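Local coordinates for protein acetyl-CoA C-acetyltransferase (Syntrophomonas wolfei subsp. wolfei, PDB 7N7Z) that probably catalyses the thiolase reaction, the reversible condensation of two acetyl-CoA molecules to acetoacetyl-CoA and free CoA, at residues 35-40 and 255-260; 13-18 and 201-206; 125-130 and 143-148. All blocks are in the same frame, centred on the assembly; numbering follows the deposited sequence.

Interaction 1. Residues 35-40 and 255-260; sequences IIAANA and DCAAAA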
loop_
_atom_site.group_PDB
_atom_site.type_symbol
_atom_site.label_atom_id
_atom_site.label_comp_id
_atom_site.label_asym_id
_atom_site.label_seq_id
_atom_site.Cartn_x
_atom_site.Cartn_y
_atom_site.Cartn_z
ATOM N N ILE B 35 9.950 -25.893 8.791
ATOM C CA ILE B 35 9.687 -27.289 8.453
ATOM C C ILE B 35 10.994 -28.054 8.293
ATOM O O ILE B 35 11.119 -29.200 8.743
ATOM C CB ILE B 35 8.820 -27.372 7.182
ATOM C CG1 ILE B 35 7.354 -27.101 7.528
ATOM C CG2 ILE B 35 8.963 -28.734 6.517
ATOM C CD1 ILE B 35 6.526 -26.652 6.354
ATOM N N ILE B 36 11.987 -27.437 7.651
ATOM C CA ILE B 36 13.268 -28.109 7.450
ATOM C C ILE B 36 13.955 -28.351 8.788
ATOM O O ILE B 36 14.449 -29.452 9.061
ATOM C CB ILE B 36 14.157 -27.292 6.493
ATOM C CG1 ILE B 36 13.571 -27.317 5.080
ATOM C CG2 ILE B 36 15.580 -27.841 6.491
ATOM C CD1 ILE B 36 14.167 -26.284 4.144
ATOM N N ALA B 37 13.987 -27.331 9.648
ATOM C CA ALA B 37 14.615 -27.489 10.956
ATOM C C ALA B 37 13.848 -28.482 11.820
ATOM O O ALA B 37 14.455 -29.287 12.537
ATOM C CB ALA B 37 14.713 -26.134 11.657
ATOM N N ALA B 38 12.515 -28.439 11.767
ATOM C CA ALA B 38 11.713 -29.350 12.578
ATOM C C ALA B 38 11.913 -30.796 12.142
ATOM O O ALA B 38 12.079 -31.687 12.982
ATOM C CB ALA B 38 10.237 -28.964 12.497
ATOM N N ASN B 39 11.890 -31.049 10.830
ATOM C CA ASN B 39 12.104 -32.407 10.340
ATOM C C ASN B 39 13.476 -32.925 10.749
ATOM O O ASN B 39 13.623 -34.094 11.125
ATOM C CB ASN B 39 11.948 -32.445 8.821
ATOM C CG ASN B 39 10.499 -32.532 8.387
ATOM O OD1 ASN B 39 9.678 -33.174 9.044
ATOM N ND2 ASN B 39 10.177 -31.882 7.276
ATOM N N ALA B 40 14.496 -32.065 10.685
ATOM C CA ALA B 40 15.835 -32.473 11.092
ATOM C C ALA B 40 15.855 -32.892 12.555
ATOM O O ALA B 40 16.371 -33.959 12.902
ATOM C CB ALA B 40 16.826 -31.337 10.843
ATOM N N ASP B 255 18.127 -14.455 8.579
ATOM C CA ASP B 255 17.106 -15.490 8.495
ATOM C C ASP B 255 17.625 -16.782 9.110
ATOM O O ASP B 255 18.800 -17.130 8.943
ATOM C CB ASP B 255 16.706 -15.747 7.037
ATOM C CG ASP B 255 16.314 -14.478 6.303
ATOM O OD1 ASP B 255 15.756 -13.563 6.946
ATOM O OD2 ASP B 255 16.563 -14.400 5.081
ATOM N N CYS B 256 16.748 -17.502 9.810
ATOM C CA CYS B 256 17.122 -18.794 10.372
ATOM C C CYS B 256 15.905 -19.454 11.002
ATOM O O CYS B 256 14.926 -18.791 11.353
ATOM C CB CYS B 256 18.228 -18.660 11.423
ATOM S SG CYS B 256 18.801 -20.246 12.067
ATOM N N ALA B 257 15.997 -20.775 11.152
ATOM C CA ALA B 257 15.024 -21.559 11.894
ATOM C C ALA B 257 15.760 -22.628 12.687
ATOM O O ALA B 257 16.678 -23.273 12.171
ATOM C CB ALA B 257 13.990 -22.216 10.970
ATOM N N ALA B 258 15.365 -22.795 13.945
ATOM C CA ALA B 258 15.863 -23.860 14.800
ATOM C C ALA B 258 14.686 -24.673 15.322
ATOM O O ALA B 258 13.550 -24.193 15.374
ATOM C CB ALA B 258 16.682 -23.305 15.972
ATOM N N ALA B 259 14.964 -25.916 15.705
ATOM C CA ALA B 259 13.927 -26.789 16.232
ATOM C C ALA B 259 14.545 -27.765 17.220
ATOM O O ALA B 259 15.748 -28.036 17.188
ATOM C CB ALA B 259 13.207 -27.546 15.112
ATOM N N ALA B 260 13.702 -28.296 18.100
ATOM C CA ALA B 260 14.159 -29.227 19.120
ATOM C C ALA B 260 12.993 -30.099 19.558
ATOM O O ALA B 260 11.842 -29.655 19.581
ATOM C CB ALA B 260 14.756 -28.490 20.324
#
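A37 and A259 meet methyl to methyl, CB to CB at 4.0 Å, where helix 30-45 lies against strand 254-264 of the N-terminal half's sheet. Both CA–CB bonds are directed at the opposing segment. A257, two residues earlier on the strand and on the same face, points its methyl toward the helix as well, and its CB is also 4.0 Å from A37 CB. The methyl of A37 thus sits between two strand methyls, and A37 CB also lies 3.5 Å from A257 O. From the strand, A259 reaches the helix backbone: its CB lies 3.3 Å from A37 O and 3.5 Å from A38 CA, the latter tighter than usual van der Waals contact. A38 presents its methyl less directly, flanking A259 while also touching L115 and T117 of the adjacent strand 113-121. A258, between A257 and A259, turns its methyl away from the helix, where it touches R15. Helix and strand segments run nearly parallel, their axes 27° apart. This is a helix packed on the sheet of the N-terminal half in the alpha-beta-alpha-beta-alpha thiolase fold. No hydrogen bond joins the two segments, and each touching residue is an alanine. The contact is therefore purely van der Waals, and the 6.6 Å separation of the segment axes is consistent with methyl groups as the touching side chains on both surfaces.

Interaction 2. Residues 13-18 and 201-206; sequences MARTPI and REIVPV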
loop_
_atom_site.group_PDB
_atom_site.type_symbol
_atom_site.label_atom_id
_atom_site.label_comp_id
_atom_site.label_asym_id
_atom_site.label_seq_id
_atom_site.Cartn_x
_atom_site.Cartn_y
_atom_site.Cartn_z
ATOM N N MET B 13 17.965 -31.959 17.958
ATOM C CA MET B 13 18.209 -30.534 17.791
ATOM C C MET B 13 18.757 -30.278 16.397
ATOM O O MET B 13 19.560 -31.061 15.886
ATOM C CB MET B 13 19.198 -30.012 18.838
ATOM C CG MET B 13 18.712 -30.150 20.266
ATOM S SD MET B 13 19.916 -29.544 21.457
ATOM C CE MET B 13 19.279 -27.907 21.766
ATOM N N ALA B 14 18.328 -29.172 15.793
ATOM C CA ALA B 14 18.792 -28.812 14.461
ATOM C C ALA B 14 18.506 -27.340 14.214
ATOM O O ALA B 14 17.620 -26.744 14.832
ATOM C CB ALA B 14 18.127 -29.670 13.381
ATOM N N ARG B 15 19.281 -26.763 13.301
ATOM C CA ARG B 15 19.039 -25.409 12.830
ATOM C C ARG B 15 19.480 -25.321 11.378
ATOM O O ARG B 15 20.315 -26.101 10.914
ATOM C CB ARG B 15 19.774 -24.365 13.683
ATOM C CG ARG B 15 21.298 -24.376 13.566
ATOM C CD ARG B 15 21.890 -23.078 14.102
ATOM N NE ARG B 15 23.349 -23.050 14.043
ATOM C CZ ARG B 15 24.061 -22.468 13.086
ATOM N NH1 ARG B 15 23.484 -21.877 12.051
ATOM N NH2 ARG B 15 25.389 -22.479 13.169
ATOM N N THR B 16 18.896 -24.371 10.662
ATOM C CA THR B 16 19.356 -24.043 9.325
ATOM C C THR B 16 20.549 -23.106 9.429
ATOM O O THR B 16 20.859 -22.590 10.505
ATOM C CB THR B 16 18.228 -23.401 8.521
ATOM O OG1 THR B 16 18.005 -22.065 8.988
ATOM C CG2 THR B 16 16.941 -24.205 8.655
ATOM N N PRO B 17 21.258 -22.873 8.327
ATOM C CA PRO B 17 22.266 -21.812 8.327
ATOM C C PRO B 17 21.617 -20.464 8.597
ATOM O O PRO B 17 20.421 -20.263 8.372
ATOM C CB PRO B 17 22.862 -21.877 6.914
ATOM C CG PRO B 17 22.542 -23.251 6.422
ATOM C CD PRO B 17 21.223 -23.604 7.048
ATOM N N ILE B 18 22.418 -19.534 9.102
ATOM C CA ILE B 18 21.965 -18.171 9.353
ATOM C C ILE B 18 22.254 -17.357 8.098
ATOM O O ILE B 18 23.408 -17.041 7.802
ATOM C CB ILE B 18 22.642 -17.567 10.589
ATOM C CG1 ILE B 18 22.366 -18.445 11.814
ATOM C CG2 ILE B 18 22.142 -16.146 10.832
ATOM C CD1 ILE B 18 23.038 -17.968 13.083
ATOM N N ARG B 201 27.568 -30.222 12.198
ATOM C CA ARG B 201 26.739 -31.213 12.877
ATOM C C ARG B 201 25.346 -30.663 13.165
ATOM O O ARG B 201 24.338 -31.324 12.891
ATOM C CB ARG B 201 27.410 -31.663 14.173
ATOM C CG ARG B 201 28.734 -32.377 13.980
ATOM C CD ARG B 201 29.558 -32.354 15.259
ATOM N NE ARG B 201 29.919 -30.994 15.646
ATOM C CZ ARG B 201 30.013 -30.560 16.897
ATOM N NH1 ARG B 201 29.793 -31.360 17.928
ATOM N NH2 ARG B 201 30.336 -29.289 17.119
ATOM N N GLU B 202 25.271 -29.453 13.724
ATOM C CA GLU B 202 23.983 -28.895 14.119
ATOM C C GLU B 202 23.168 -28.412 12.927
ATOM O O GLU B 202 21.935 -28.369 13.003
ATOM C CB GLU B 202 24.190 -27.739 15.103
ATOM C CG GLU B 202 24.940 -26.547 14.527
ATOM C CD GLU B 202 25.468 -25.618 15.604
ATOM O OE1 GLU B 202 26.389 -26.029 16.341
ATOM O OE2 GLU B 202 24.963 -24.478 15.713
ATOM N N ILE B 203 23.821 -28.056 11.830
ATOM C CA ILE B 203 23.130 -27.447 10.701
ATOM C C ILE B 203 22.411 -28.520 9.897
ATOM O O ILE B 203 22.897 -29.648 9.752
ATOM C CB ILE B 203 24.121 -26.662 9.821
ATOM C CG1 ILE B 203 24.301 -25.245 10.373
ATOM C CG2 ILE B 203 23.645 -26.616 8.366
ATOM C CD1 ILE B 203 25.359 -24.427 9.657
ATOM N N VAL B 204 21.238 -28.168 9.380
ATOM C CA VAL B 204 20.574 -28.913 8.319
ATOM C C VAL B 204 20.497 -27.987 7.110
ATOM O O VAL B 204 20.002 -26.867 7.237
ATOM C CB VAL B 204 19.169 -29.400 8.717
ATOM C CG1 VAL B 204 18.295 -28.244 9.195
ATOM C CG2 VAL B 204 18.510 -30.130 7.552
ATOM N N PRO B 205 20.985 -28.393 5.940
ATOM C CA PRO B 205 21.050 -27.452 4.817
ATOM C C PRO B 205 19.671 -27.106 4.277
ATOM O O PRO B 205 18.710 -27.869 4.412
ATOM C CB PRO B 205 21.885 -28.199 3.769
ATOM C CG PRO B 205 21.718 -29.640 4.099
ATOM C CD PRO B 205 21.512 -29.724 5.585
ATOM N N VAL B 206 19.587 -25.928 3.664
ATOM C CA VAL B 206 18.377 -25.448 3.008
ATOM C C VAL B 206 18.622 -25.460 1.506
ATOM O O VAL B 206 19.602 -24.876 1.026
ATOM C CB VAL B 206 17.994 -24.038 3.490
ATOM C CG1 VAL B 206 16.752 -23.549 2.756
ATOM C CG2 VAL B 206 17.769 -24.037 4.993
#
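R15 and E202 form a buried salt bridge: R15 NE donates to E202 OE2 at 2.7 Å with an N-H...O angle of 165°. The carboxylate oxygen receives it through its anti lone pair, and lies in the guanidinium plane although the two flat groups stand 88° apart. R15 NH2 adds a weak bond to the same oxygen, which S370 OG of helix 360-378 also engages. R15 NH1 has partners of its own, T16 O within the segment and D220 in a salt bridge, so bonds on several sides fix the rotation of the guanidinium. With chi1 at 68°, CG of R15 lies between its backbone N and carbonyl carbon, and the extended chain beyond it carries NE alongside E202.

The backbones are stitched by two further bonds, R15 N to E202 O at 3.1 Å and V204 N to R15 O at 2.7 Å. They make a single bridge between R15 and I203, by which the loop 201-206 is laid beside strand 8-20, which lies between strands 254-264 and 277-285 where the N- and C-terminal halves of the thiolase fold adjoin.

Aliphatic groups close around this polar core. I203 CG1 covers one guanidinium face, 3.8 Å above its plane and offset toward the rim, while I203 CG2 touches P17 CG at 4.0 Å. V204 CG1 leans on R15 O. Farther along, V206 CG2 packs on T16 CB at 3.6 Å and on P17 CD.

Interaction 3. Residues 125-130 and 143-148; sequences IPYLLQ and VQDAML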
loop_
_atom_site.group_PDB
_atom_site.type_symbol
_atom_site.label_atom_id
_atom_site.label_comp_id
_atom_site.label_asym_id
_atom_site.label_seq_id
_atom_site.Cartn_x
_atom_site.Cartn_y
_atom_site.Cartn_z
ATOM N N ILE B 125 9.695 -10.288 5.997
ATOM C CA ILE B 125 8.710 -9.573 6.817
ATOM C C ILE B 125 7.980 -8.565 5.935
ATOM O O ILE B 125 8.634 -7.781 5.224
ATOM C CB ILE B 125 9.398 -8.882 7.997
ATOM C CG1 ILE B 125 9.962 -9.923 8.969
ATOM C CG2 ILE B 125 8.420 -7.971 8.726
ATOM C CD1 ILE B 125 10.911 -9.347 10.005
ATOM N N PRO B 126 6.650 -8.547 5.925
ATOM C CA PRO B 126 5.936 -7.618 5.042
ATOM C C PRO B 126 5.988 -6.192 5.569
ATOM O O PRO B 126 6.503 -5.903 6.652
ATOM C CB PRO B 126 4.502 -8.160 5.033
ATOM C CG PRO B 126 4.365 -8.891 6.328
ATOM C CD PRO B 126 5.727 -9.422 6.673
ATOM N N TYR B 127 5.458 -5.288 4.753
ATOM C CA TYR B 127 5.158 -3.924 5.160
ATOM C C TYR B 127 3.674 -3.824 5.492
ATOM O O TYR B 127 2.856 -4.594 4.980
ATOM C CB TYR B 127 5.524 -2.926 4.059
ATOM C CG TYR B 127 6.971 -2.482 4.077
ATOM C CD1 TYR B 127 8.007 -3.403 3.982
ATOM C CD2 TYR B 127 7.301 -1.138 4.187
ATOM C CE1 TYR B 127 9.331 -2.994 3.998
ATOM C CE2 TYR B 127 8.619 -0.720 4.203
ATOM C CZ TYR B 127 9.628 -1.649 4.108
ATOM O OH TYR B 127 10.939 -1.227 4.127
ATOM N N LEU B 128 3.329 -2.866 6.349
ATOM C CA LEU B 128 1.966 -2.706 6.835
ATOM C C LEU B 128 1.327 -1.439 6.282
ATOM O O LEU B 128 1.995 -0.412 6.120
ATOM C CB LEU B 128 1.926 -2.647 8.365
ATOM C CG LEU B 128 2.805 -3.619 9.148
ATOM C CD1 LEU B 128 2.869 -3.192 10.607
ATOM C CD2 LEU B 128 2.289 -5.041 9.022
ATOM N N LEU B 129 0.027 -1.519 6.009
ATOM C CA LEU B 129 -0.814 -0.360 5.714
ATOM C C LEU B 129 -1.828 -0.259 6.852
ATOM O O LEU B 129 -2.840 -0.966 6.858
ATOM C CB LEU B 129 -1.496 -0.494 4.358
ATOM C CG LEU B 129 -0.575 -0.517 3.137
ATOM C CD1 LEU B 129 -1.383 -0.756 1.869
ATOM C CD2 LEU B 129 0.217 0.779 3.032
ATOM N N GLN B 130 -1.547 0.619 7.817
ATOM C CA GLN B 130 -2.336 0.648 9.045
ATOM C C GLN B 130 -3.748 1.170 8.798
ATOM O O GLN B 130 -4.710 0.670 9.393
ATOM C CB GLN B 130 -1.621 1.492 10.101
ATOM C CG GLN B 130 -2.195 1.367 11.507
ATOM C CD GLN B 130 -2.091 -0.041 12.065
ATOM O OE1 GLN B 130 -1.068 -0.421 12.639
ATOM N NE2 GLN B 130 -3.155 -0.821 11.908
ATOM N N VAL B 143 3.706 3.853 5.031
ATOM C CA VAL B 143 3.812 2.420 4.779
ATOM C C VAL B 143 4.973 1.922 5.637
ATOM O O VAL B 143 6.130 2.284 5.409
ATOM C CB VAL B 143 4.009 2.110 3.289
ATOM C CG1 VAL B 143 5.135 2.942 2.680
ATOM C CG2 VAL B 143 4.259 0.622 3.078
ATOM N N GLN B 144 4.656 1.105 6.638
ATOM C CA GLN B 144 5.557 0.838 7.750
ATOM C C GLN B 144 6.342 -0.445 7.528
ATOM O O GLN B 144 5.775 -1.470 7.133
ATOM C CB GLN B 144 4.770 0.737 9.058
ATOM C CG GLN B 144 4.589 2.057 9.777
ATOM C CD GLN B 144 3.584 1.965 10.905
ATOM O OE1 GLN B 144 2.376 1.975 10.675
ATOM N NE2 GLN B 144 4.081 1.871 12.132
ATOM N N ASP B 145 7.645 -0.383 7.794
ATOM C CA ASP B 145 8.487 -1.573 7.839
ATOM C C ASP B 145 8.220 -2.287 9.159
ATOM O O ASP B 145 8.663 -1.833 10.219
ATOM C CB ASP B 145 9.957 -1.192 7.696
ATOM C CG ASP B 145 10.864 -2.401 7.584
ATOM O OD1 ASP B 145 10.419 -3.512 7.938
ATOM O OD2 ASP B 145 12.019 -2.242 7.140
ATOM N N ALA B 146 7.489 -3.403 9.100
ATOM C CA ALA B 146 7.074 -4.080 10.325
ATOM C C ALA B 146 8.266 -4.591 11.125
ATOM O O ALA B 146 8.206 -4.643 12.358
ATOM C CB ALA B 146 6.129 -5.233 9.992
ATOM N N MET B 147 9.348 -4.983 10.449
ATOM C CA MET B 147 10.537 -5.423 11.171
ATOM C C MET B 147 11.022 -4.349 12.133
ATOM O O MET B 147 11.611 -4.664 13.174
ATOM C CB MET B 147 11.646 -5.794 10.185
ATOM C CG MET B 147 12.945 -6.256 10.844
ATOM S SD MET B 147 14.418 -5.795 9.918
ATOM C CE MET B 147 14.038 -6.484 8.312
ATOM N N LEU B 148 10.788 -3.081 11.805
ATOM C CA LEU B 148 11.171 -1.976 12.675
ATOM C C LEU B 148 10.037 -1.601 13.626
ATOM O O LEU B 148 10.208 -1.627 14.849
ATOM C CB LEU B 148 11.585 -0.767 11.829
ATOM C CG LEU B 148 12.723 -0.994 10.833
ATOM C CD1 LEU B 148 12.998 0.282 10.057
ATOM C CD2 LEU B 148 13.978 -1.473 11.542
HETATM O O HOH W 1 1.370 0.452 12.594
HETATM O O HOH W 2 1.166 1.930 8.309
#
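This contact is an antiparallel beta hairpin, strands 127-129 and 141-145, whose second strand leads directly into helix 146-152. L128 and Q144 are its hydrogen-bonded pair: L128 N donates to Q144 O at 2.9 Å and Q144 N to L128 O at 3.1 Å. At the neighbouring non-hydrogen-bonded pair, the Y127 ring lies over D145, whose CA sits 3.8 Å from the ring centroid and 13° off the normal, a CH-pi contact. The D145 carboxylate, its CG anti to the backbone N (chi1 -174°), stacks at 24° to the ring plane, extending toward the hydroxyl end. D145 is also the N-cap of helix 146-152, its OD1 accepting a weak bond from M147 N. At the helix start, A146 CB fits between L128 CG and I125 CG2, 3.8 Å from each, while the I125 and M147 side chains cross at about a right angle, I125 CD1 touching M147 CB. Two waters lie between Q144 OE1 and Q130, one near Q130 OE1, the other accepting from Q130 N, though not every bond is certain. Neighbouring subunits hold the polar ends: Y127 OH meets G139 O of the third, D145 OD1 R133 of the second. The hairpin joins subunits, consistent with the tetramerisation loop of tetrameric thiolases: strand 127-129 pairs with a strand of the second subunit and V143 with one of the third, so the sheet runs on across both interfaces.

Interactions 1 and 2 adjoin, with centres 7 Å apart. Strands 254-264 and 8-20 are sheet neighbours, and probable backbone hydrogen bonds of 2.9 Å run from T16 N to A257 O and from A259 N to A14 O; A40 CB also packs on A14 CB. Interaction 3 stands apart at the tetramer interface, its centre 25 Å from that of interaction 1 and 29 Å from that of interaction 2. All three lie at some distance from H358, predicted as a catalytic proton acceptor: the side chains of A258, R15 and M147 are about 11, 12 and 10 Å from that of H358. The side chain of M147 is also about 11 Å from that of C92, the predicted acyl-thioester cysteine.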